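PDB 5HD9: encapsidation protein from Bacillus phage phi29, which probably hydrolyses ATP, as the ATPase of the phage's DNA packaging motor, to drive translocation of the viral genome into the capsid. Local coordinates for residues Val49-Lys53 and Asn125-Glu130; Glu130-Leu135 and Pro162-Phe167. All coordinates share one frame; numbering follows the deposited sequence.

Contact 1 (Val49-Lys53 and Asn125-Glu130); sequences VRRYK and NYIPNE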
ATOM      1  N   VAL A  49      -1.716  -2.782   4.748  1.00 10.96           N
ATOM      2  CA  VAL A  49      -1.167  -4.103   5.013  1.00 11.43           C
ATOM      3  C   VAL A  49       0.291  -4.007   5.436  1.00 12.13           C
ATOM      4  O   VAL A  49       1.084  -3.275   4.841  1.00 14.41           O
ATOM      5  CB  VAL A  49      -1.277  -5.018   3.774  1.00 12.76           C
ATOM      6  CG1 VAL A  49      -0.697  -6.402   4.059  1.00 12.99           C
ATOM      7  CG2 VAL A  49      -2.728  -5.133   3.330  1.00 14.96           C
ATOM      8  N   ARG A  50       0.619  -4.742   6.492  1.00 11.60           N
ATOM      9  CA  ARG A  50       1.999  -5.006   6.867  1.00 14.44           C
ATOM     10  C   ARG A  50       2.128  -6.516   7.011  1.00 15.21           C
ATOM     11  O   ARG A  50       1.135  -7.199   7.245  1.00 17.60           O
ATOM     12  CB  ARG A  50       2.370  -4.280   8.162  1.00 16.28           C
ATOM     13  CG  ARG A  50       2.240  -2.759   8.080  1.00 13.61           C
ATOM     14  CD  ARG A  50       3.239  -2.158   7.099  1.00 16.26           C
ATOM     15  NE  ARG A  50       4.617  -2.367   7.542  1.00 16.75           N
ATOM     16  CZ  ARG A  50       5.321  -1.498   8.264  1.00 19.05           C
ATOM     17  NH1 ARG A  50       4.798  -0.334   8.634  1.00 17.80           N
ATOM     18  NH2 ARG A  50       6.562  -1.796   8.620  1.00 19.34           N
ATOM     19  N   ARG A  51       3.336  -7.040   6.851  1.00 14.59           N
ATOM     20  CA  ARG A  51       3.531  -8.486   6.830  1.00 16.77           C
ATOM     21  C   ARG A  51       3.229  -9.125   8.180  1.00 16.62           C
ATOM     22  O   ARG A  51       2.461 -10.088   8.262  1.00 19.63           O
ATOM     23  CB  ARG A  51       4.959  -8.823   6.407  1.00 18.58           C
ATOM     24  CG  ARG A  51       5.279 -10.307   6.441  1.00 19.29           C
ATOM     25  CD  ARG A  51       6.606 -10.602   5.767  1.00 19.04           C
ATOM     26  NE  ARG A  51       6.523 -10.383   4.326  1.00 18.74           N
ATOM     27  CZ  ARG A  51       6.922  -9.282   3.693  1.00 20.22           C
ATOM     28  NH1 ARG A  51       7.468  -8.269   4.355  1.00 20.44           N
ATOM     29  NH2 ARG A  51       6.778  -9.199   2.378  1.00 19.32           N
ATOM     30  N   TYR A  52       3.833  -8.583   9.234  1.00 16.10           N
ATOM     31  CA  TYR A  52       3.721  -9.163  10.567  1.00 17.64           C
ATOM     32  C   TYR A  52       3.106  -8.189  11.572  1.00 17.26           C
ATOM     33  O   TYR A  52       3.174  -6.973  11.403  1.00 19.56           O
ATOM     34  CB  TYR A  52       5.098  -9.621  11.053  1.00 18.70           C
ATOM     35  CG  TYR A  52       5.689 -10.743  10.229  1.00 19.73           C
ATOM     36  CD1 TYR A  52       5.001 -11.935  10.051  1.00 20.56           C
ATOM     37  CD2 TYR A  52       6.943 -10.618   9.645  1.00 21.75           C
ATOM     38  CE1 TYR A  52       5.537 -12.966   9.302  1.00 22.44           C
ATOM     39  CE2 TYR A  52       7.487 -11.642   8.895  1.00 23.24           C
ATOM     40  CZ  TYR A  52       6.780 -12.815   8.726  1.00 23.30           C
ATOM     41  OH  TYR A  52       7.317 -13.840   7.980  1.00 25.50           O
ATOM     42  N   LYS A  53       2.515  -8.750  12.621  1.00 18.57           N
ATOM     43  CA  LYS A  53       1.822  -7.974  13.648  1.00 18.23           C
ATOM     44  C   LYS A  53       2.657  -6.877  14.322  1.00 19.79           C
ATOM     45  O   LYS A  53       2.148  -5.781  14.557  1.00 18.84           O
ATOM     46  CB  LYS A  53       1.285  -8.920  14.726  1.00 18.30           C
ATOM     47  CG  LYS A  53       0.178  -9.829  14.234  1.00 18.09           C
ATOM     48  CD  LYS A  53      -0.404 -10.656  15.364  1.00 21.20           C
ATOM     49  CE  LYS A  53      -1.878 -10.933  15.134  1.00 24.72           C
ATOM     50  NZ  LYS A  53      -2.471 -11.816  16.181  1.00 30.09           N
ATOM     51  N   ASN A 125      12.564 -14.057   5.274  1.00 50.01           N
ATOM     52  CA  ASN A 125      11.532 -14.525   6.183  1.00 42.29           C
ATOM     53  C   ASN A 125      10.178 -14.026   5.685  1.00 35.39           C
ATOM     54  O   ASN A 125       9.475 -13.280   6.368  1.00 33.16           O
ATOM     55  CB  ASN A 125      11.818 -14.048   7.611  1.00 44.10           C
ATOM     56  CG  ASN A 125      10.746 -14.470   8.603  1.00 48.33           C
ATOM     57  OD1 ASN A 125      10.069 -15.481   8.414  1.00 52.56           O
ATOM     58  ND2 ASN A 125      10.583 -13.687   9.665  1.00 47.54           N
ATOM     59  N   TYR A 126       9.840 -14.420   4.464  1.00 33.50           N
ATOM     60  CA  TYR A 126       8.518 -14.159   3.917  1.00 30.55           C
ATOM     61  C   TYR A 126       7.560 -15.218   4.437  1.00 31.95           C
ATOM     62  O   TYR A 126       7.982 -16.288   4.879  1.00 33.68           O
ATOM     63  CB  TYR A 126       8.536 -14.171   2.386  1.00 29.37           C
ATOM     64  CG  TYR A 126       9.295 -13.025   1.759  1.00 28.81           C
ATOM     65  CD1 TYR A 126       8.672 -11.807   1.521  1.00 26.16           C
ATOM     66  CD2 TYR A 126      10.627 -13.163   1.395  1.00 31.04           C
ATOM     67  CE1 TYR A 126       9.357 -10.756   0.942  1.00 25.86           C
ATOM     68  CE2 TYR A 126      11.321 -12.119   0.819  1.00 30.75           C
ATOM     69  CZ  TYR A 126      10.680 -10.917   0.593  1.00 28.15           C
ATOM     70  OH  TYR A 126      11.362  -9.868   0.019  1.00 28.10           O
ATOM     71  N   ILE A 127       6.270 -14.920   4.381  1.00 31.45           N
ATOM     72  CA  ILE A 127       5.249 -15.891   4.745  1.00 33.60           C
ATOM     73  C   ILE A 127       5.208 -16.975   3.663  1.00 34.56           C
ATOM     74  O   ILE A 127       5.396 -16.679   2.485  1.00 30.43           O
ATOM     75  CB  ILE A 127       3.870 -15.208   4.908  1.00 31.57           C
ATOM     76  CG1 ILE A 127       3.907 -14.237   6.092  1.00 30.55           C
ATOM     77  CG2 ILE A 127       2.767 -16.232   5.121  1.00 34.14           C
ATOM     78  CD1 ILE A 127       2.863 -13.144   6.030  1.00 27.68           C
ATOM     79  N   PRO A 128       5.010 -18.245   4.058  1.00 36.08           N
ATOM     80  CA  PRO A 128       4.876 -19.275   3.018  1.00 33.63           C
ATOM     81  C   PRO A 128       3.690 -19.014   2.091  1.00 30.52           C
ATOM     82  O   PRO A 128       2.584 -18.767   2.570  1.00 29.00           O
ATOM     83  CB  PRO A 128       4.676 -20.575   3.814  1.00 37.28           C
ATOM     84  CG  PRO A 128       4.534 -20.176   5.256  1.00 37.32           C
ATOM     85  CD  PRO A 128       5.143 -18.824   5.404  1.00 37.86           C
ATOM     86  N   ASN A 129       3.928 -19.070   0.782  1.00 30.52           N
ATOM     87  CA  ASN A 129       2.902 -18.749  -0.207  1.00 30.89           C
ATOM     88  C   ASN A 129       2.288 -17.385   0.083  1.00 26.55           C
ATOM     89  O   ASN A 129       1.071 -17.205   0.006  1.00 24.10           O
ATOM     90  CB  ASN A 129       1.817 -19.826  -0.227  1.00 36.61           C
ATOM     91  CG  ASN A 129       2.370 -21.203  -0.538  1.00 45.85           C
ATOM     92  OD1 ASN A 129       3.055 -21.808   0.285  1.00 51.40           O
ATOM     93  ND2 ASN A 129       2.070 -21.706  -1.730  1.00 50.17           N
ATOM     94  N   GLU A 130       3.146 -16.431   0.428  1.00 25.33           N
ATOM     95  CA  GLU A 130       2.710 -15.084   0.770  1.00 24.85           C
ATOM     96  C   GLU A 130       2.033 -14.388  -0.403  1.00 24.27           C
ATOM     97  O   GLU A 130       1.058 -13.665  -0.218  1.00 19.62           O
ATOM     98  CB  GLU A 130       3.899 -14.249   1.242  1.00 24.51           C
ATOM     99  CG  GLU A 130       3.543 -12.834   1.640  1.00 22.47           C
ATOM    100  CD  GLU A 130       4.757 -12.033   2.051  1.00 23.77           C
ATOM    101  OE1 GLU A 130       4.929 -10.904   1.542  1.00 21.60           O
ATOM    102  OE2 GLU A 130       5.541 -12.532   2.887  1.00 27.95           O
TER
HETATM  103  O   HOH W   1       7.827 -15.828   9.481  1.00 38.11           O
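Arg-51 grips the carboxylate of Glu-130 side-on, with NE and NH2 each taking one oxygen, and this buried salt bridge is the tight part of the contact. Arg-51 NE reaches Glu-130 OE2 at 2.8 Å in an almost straight bond (174°), within the guanidinium plane; the carboxylate is turned out of that plane, so NE meets OE2 on its syn side but well off the carboxylate plane. Arg-51 NH2 lies 2.7 Å from Glu-130 OE1, in a more bent bond to the syn lone pair of that oxygen. The arginine runs extended as far as CD and then bends at chi3 (-69°), which turns the guanidinium edge onto the acid. Further bonds fix both groups. Glu-130 OE2 also accepts a hydrogen bond from Ile-127 N, 2.9 Å away, on its anti lone pair, tying the carboxylate into the type II turn Ile-127 to Glu-130, while Arg-51 NH2 has a second acceptor in the carbonyl oxygen of Phe-117. The Tyr-126 ring stands almost perpendicular to the guanidinium and meets Arg-51 NH2 with its edge, CD1 at 3.3 Å.

The other half is looser, built on the partly exposed Tyr-52 and Asn-125. Tyr-52 lays its ring over Arg-51 CG, and its OH donates to Asn-125 O at 2.8 Å, approaching from above the carbonyl plane. Between the two halves, Ile-127 packs CD1 against Arg-51 CG and CG1 against Tyr-52 CE1 (3.8 Å).

The contact thus joins the turn that follows strand 45-50 to the loop leading into helix 130-141. Strand 109-115 pairs with strand 45-50 through Val-49, and its Phe-114 packs against Arg-51.

Contact 2 (Glu130-Leu135 and Pro162-Phe167); sequences EVSALL and PYFLFF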
ATOM      1  N   GLU A 130       3.146 -16.431   0.428  1.00 25.33           N
ATOM      2  CA  GLU A 130       2.710 -15.084   0.770  1.00 24.85           C
ATOM      3  C   GLU A 130       2.033 -14.388  -0.403  1.00 24.27           C
ATOM      4  O   GLU A 130       1.058 -13.665  -0.218  1.00 19.62           O
ATOM      5  CB  GLU A 130       3.899 -14.249   1.242  1.00 24.51           C
ATOM      6  CG  GLU A 130       3.543 -12.834   1.640  1.00 22.47           C
ATOM      7  CD  GLU A 130       4.757 -12.033   2.051  1.00 23.77           C
ATOM      8  OE1 GLU A 130       4.929 -10.904   1.542  1.00 21.60           O
ATOM      9  OE2 GLU A 130       5.541 -12.532   2.887  1.00 27.95           O
ATOM     10  N   VAL A 131       2.549 -14.600  -1.609  1.00 26.83           N
ATOM     11  CA  VAL A 131       2.010 -13.912  -2.777  1.00 25.05           C
ATOM     12  C   VAL A 131       0.566 -14.345  -3.006  1.00 21.03           C
ATOM     13  O   VAL A 131      -0.290 -13.522  -3.329  1.00 18.27           O
ATOM     14  CB  VAL A 131       2.849 -14.182  -4.040  1.00 23.72           C
ATOM     15  CG1 VAL A 131       2.267 -13.450  -5.243  1.00 22.94           C
ATOM     16  CG2 VAL A 131       4.292 -13.755  -3.814  1.00 22.30           C
ATOM     17  N   SER A 132       0.298 -15.633  -2.820  1.00 22.08           N
ATOM     18  CA  SER A 132      -1.063 -16.150  -2.906  1.00 22.04           C
ATOM     19  C   SER A 132      -1.953 -15.522  -1.834  1.00 19.92           C
ATOM     20  O   SER A 132      -3.132 -15.250  -2.075  1.00 20.21           O
ATOM     21  CB  SER A 132      -1.070 -17.675  -2.768  1.00 24.34           C
ATOM     22  OG  SER A 132      -0.396 -18.281  -3.856  1.00 30.11           O
ATOM     23  N   ALA A 133      -1.389 -15.284  -0.653  1.00 19.74           N
ATOM     24  CA  ALA A 133      -2.146 -14.672   0.439  1.00 19.95           C
ATOM     25  C   ALA A 133      -2.573 -13.245   0.091  1.00 17.73           C
ATOM     26  O   ALA A 133      -3.730 -12.874   0.302  1.00 15.95           O
ATOM     27  CB  ALA A 133      -1.329 -14.680   1.728  1.00 19.52           C
ATOM     28  N   LEU A 134      -1.647 -12.442  -0.432  1.00 16.06           N
ATOM     29  CA  LEU A 134      -1.980 -11.080  -0.839  1.00 14.40           C
ATOM     30  C   LEU A 134      -2.991 -11.126  -1.966  1.00 14.80           C
ATOM     31  O   LEU A 134      -3.950 -10.358  -1.992  1.00 14.27           O
ATOM     32  CB  LEU A 134      -0.741 -10.303  -1.294  1.00 14.10           C
ATOM     33  CG  LEU A 134      -1.021  -8.843  -1.676  1.00 12.78           C
ATOM     34  CD1 LEU A 134      -1.455  -8.048  -0.458  1.00 12.03           C
ATOM     35  CD2 LEU A 134       0.186  -8.193  -2.331  1.00 12.99           C
ATOM     36  N   LEU A 135      -2.762 -12.037  -2.900  1.00 15.63           N
ATOM     37  CA  LEU A 135      -3.667 -12.224  -4.014  1.00 16.98           C
ATOM     38  C   LEU A 135      -5.074 -12.559  -3.515  1.00 16.04           C
ATOM     39  O   LEU A 135      -6.054 -11.990  -3.990  1.00 15.32           O
ATOM     40  CB  LEU A 135      -3.135 -13.318  -4.935  1.00 19.57           C
ATOM     41  CG  LEU A 135      -2.062 -12.897  -5.945  1.00 18.89           C
ATOM     42  CD1 LEU A 135      -1.571 -14.100  -6.737  1.00 22.55           C
ATOM     43  CD2 LEU A 135      -2.560 -11.812  -6.897  1.00 17.01           C
ATOM     44  N   PRO A 162       9.931 -12.262  -3.903  1.00 20.75           N
ATOM     45  CA  PRO A 162       8.887 -13.240  -4.235  1.00 20.83           C
ATOM     46  C   PRO A 162       7.826 -12.713  -5.199  1.00 19.85           C
ATOM     47  O   PRO A 162       7.356 -13.470  -6.048  1.00 22.17           O
ATOM     48  CB  PRO A 162       8.265 -13.561  -2.874  1.00 23.84           C
ATOM     49  CG  PRO A 162       9.341 -13.266  -1.888  1.00 26.44           C
ATOM     50  CD  PRO A 162      10.078 -12.093  -2.446  1.00 25.75           C
ATOM     51  N   TYR A 163       7.464 -11.440  -5.079  1.00 17.56           N
ATOM     52  CA  TYR A 163       6.427 -10.867  -5.928  1.00 16.98           C
ATOM     53  C   TYR A 163       6.915 -10.712  -7.364  1.00 14.90           C
ATOM     54  O   TYR A 163       6.221 -11.098  -8.303  1.00 17.98           O
ATOM     55  CB  TYR A 163       5.955  -9.524  -5.359  1.00 12.75           C
ATOM     56  CG  TYR A 163       5.229  -9.696  -4.046  1.00 14.16           C
ATOM     57  CD1 TYR A 163       5.922  -9.737  -2.845  1.00 16.96           C
ATOM     58  CD2 TYR A 163       3.850  -9.859  -4.012  1.00 13.95           C
ATOM     59  CE1 TYR A 163       5.263  -9.917  -1.646  1.00 17.53           C
ATOM     60  CE2 TYR A 163       3.182 -10.038  -2.819  1.00 17.06           C
ATOM     61  CZ  TYR A 163       3.893 -10.066  -1.639  1.00 17.94           C
ATOM     62  OH  TYR A 163       3.233 -10.249  -0.447  1.00 17.82           O
ATOM     63  N   PHE A 164       8.113 -10.165  -7.541  1.00 14.08           N
ATOM     64  CA  PHE A 164       8.662  -9.999  -8.881  1.00 16.20           C
ATOM     65  C   PHE A 164       8.866 -11.365  -9.539  1.00 17.65           C
ATOM     66  O   PHE A 164       8.576 -11.549 -10.723  1.00 17.67           O
ATOM     67  CB  PHE A 164       9.986  -9.230  -8.844  1.00 18.65           C
ATOM     68  CG  PHE A 164       9.846  -7.774  -8.475  1.00 15.64           C
ATOM     69  CD1 PHE A 164       8.656  -7.269  -7.975  1.00 13.91           C
ATOM     70  CD2 PHE A 164      10.916  -6.907  -8.640  1.00 17.75           C
ATOM     71  CE1 PHE A 164       8.541  -5.931  -7.639  1.00 14.17           C
ATOM     72  CE2 PHE A 164      10.804  -5.571  -8.306  1.00 16.67           C
ATOM     73  CZ  PHE A 164       9.615  -5.083  -7.805  1.00 15.10           C
ATOM     74  N   LEU A 165       9.364 -12.321  -8.762  1.00 18.06           N
ATOM     75  CA  LEU A 165       9.580 -13.672  -9.264  1.00 20.42           C
ATOM     76  C   LEU A 165       8.259 -14.328  -9.653  1.00 20.17           C
ATOM     77  O   LEU A 165       8.140 -14.921 -10.724  1.00 21.67           O
ATOM     78  CB  LEU A 165      10.292 -14.526  -8.216  1.00 22.30           C
ATOM     79  CG  LEU A 165      11.721 -14.122  -7.853  1.00 23.73           C
ATOM     80  CD1 LEU A 165      12.233 -14.992  -6.716  1.00 26.02           C
ATOM     81  CD2 LEU A 165      12.640 -14.221  -9.059  1.00 25.90           C
ATOM     82  N   PHE A 166       7.268 -14.208  -8.775  1.00 19.06           N
ATOM     83  CA  PHE A 166       5.983 -14.875  -8.969  1.00 20.00           C
ATOM     84  C   PHE A 166       5.300 -14.374 -10.240  1.00 19.32           C
ATOM     85  O   PHE A 166       4.797 -15.166 -11.036  1.00 20.31           O
ATOM     86  CB  PHE A 166       5.083 -14.652  -7.747  1.00 20.54           C
ATOM     87  CG  PHE A 166       3.814 -15.458  -7.764  1.00 23.90           C
ATOM     88  CD1 PHE A 166       2.707 -15.020  -8.469  1.00 25.27           C
ATOM     89  CD2 PHE A 166       3.728 -16.649  -7.062  1.00 29.02           C
ATOM     90  CE1 PHE A 166       1.540 -15.761  -8.480  1.00 29.90           C
ATOM     91  CE2 PHE A 166       2.564 -17.392  -7.071  1.00 32.97           C
ATOM     92  CZ  PHE A 166       1.468 -16.947  -7.779  1.00 32.27           C
ATOM     93  N   PHE A 167       5.309 -13.058 -10.433  1.00 17.10           N
ATOM     94  CA  PHE A 167       4.620 -12.439 -11.564  1.00 17.62           C
ATOM     95  C   PHE A 167       5.500 -12.307 -12.807  1.00 19.58           C
ATOM     96  O   PHE A 167       5.049 -11.812 -13.840  1.00 21.66           O
ATOM     97  CB  PHE A 167       4.091 -11.064 -11.154  1.00 16.19           C
ATOM     98  CG  PHE A 167       3.056 -11.119 -10.064  1.00 17.33           C
ATOM     99  CD1 PHE A 167       1.824 -11.704 -10.293  1.00 23.03           C
ATOM    100  CD2 PHE A 167       3.313 -10.584  -8.814  1.00 18.13           C
ATOM    101  CE1 PHE A 167       0.869 -11.758  -9.295  1.00 25.68           C
ATOM    102  CE2 PHE A 167       2.364 -10.634  -7.811  1.00 20.49           C
ATOM    103  CZ  PHE A 167       1.139 -11.221  -8.052  1.00 24.28           C
TER
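Val-131 drives into helix 162-167 as a knob among Pro-162, Tyr-163, Phe-166 and Phe-167, and each of its two methyls lies over a different aromatic face. Val-131 CG1 sits over the Phe-166 ring, 3.8 Å from the centroid and 20° off the normal; Val-131 CG2 lies over the Tyr-163 face, 4.0 Å from the centroid, also touching Pro-162 CB. Both are CH-pi contacts. With CG1 anti to the backbone N, the valine directs CG1 to Phe-166 and Phe-167 and CG2 to Tyr-163.

Phe-166 and Phe-167 are turned so that the CD1 edge of the former lies over a face of the latter. Leu-135 reaches these rings from the opposite direction, CD1 against Phe-166 CE1 and CD2 at the edge of Phe-167, 3.9 Å from CZ. On the other flank Leu-134 crosses Tyr-163 at about a right angle, bringing Leu-134 CD2 to 3.6 Å from Tyr-163 CE2.

Tyr-163 is the one residue here that adds a polar bond. Its CG lies anti to the carbonyl carbon, which sends the ring back toward helix 130-141, where Tyr-163 OH donates to Glu-130 OE1 at 2.7 Å on the anti lone pair, with ring and carboxylate planes 58° apart. The short helical segments cross at -83°, their axes 10.3 Å apart at closest approach.

Chemically, this is an aliphatic-aromatic interface with a single hydrogen bond between its two segments, which gives the hydroxyl of the buried Tyr-163 an acceptor. That donor, together with the bonds Glu-130 receives from Arg-51 and Ile-127, would be expected to stabilise the carboxylate in its charged form.

Contacts 1 and 2 lie in series along the chain, their centres about 11 Å apart on the same side of the molecule's centre. Glu-130, the first residue of helix 130-141, belongs to both: one carboxylate faces the turn after strand 45-50 and also the start of helix 162-167. A second junction is direct packing, with Tyr-126 CZ 3.3 Å from Pro-162 CD. Strand 109-115, a central strand of the mixed sheet, packs against both, Phe-114 touching Arg-51, Glu-130, Leu-134 and Tyr-163. Together they connect three chain regions over the parallel core of this ASCE-type, P-loop ATPase domain.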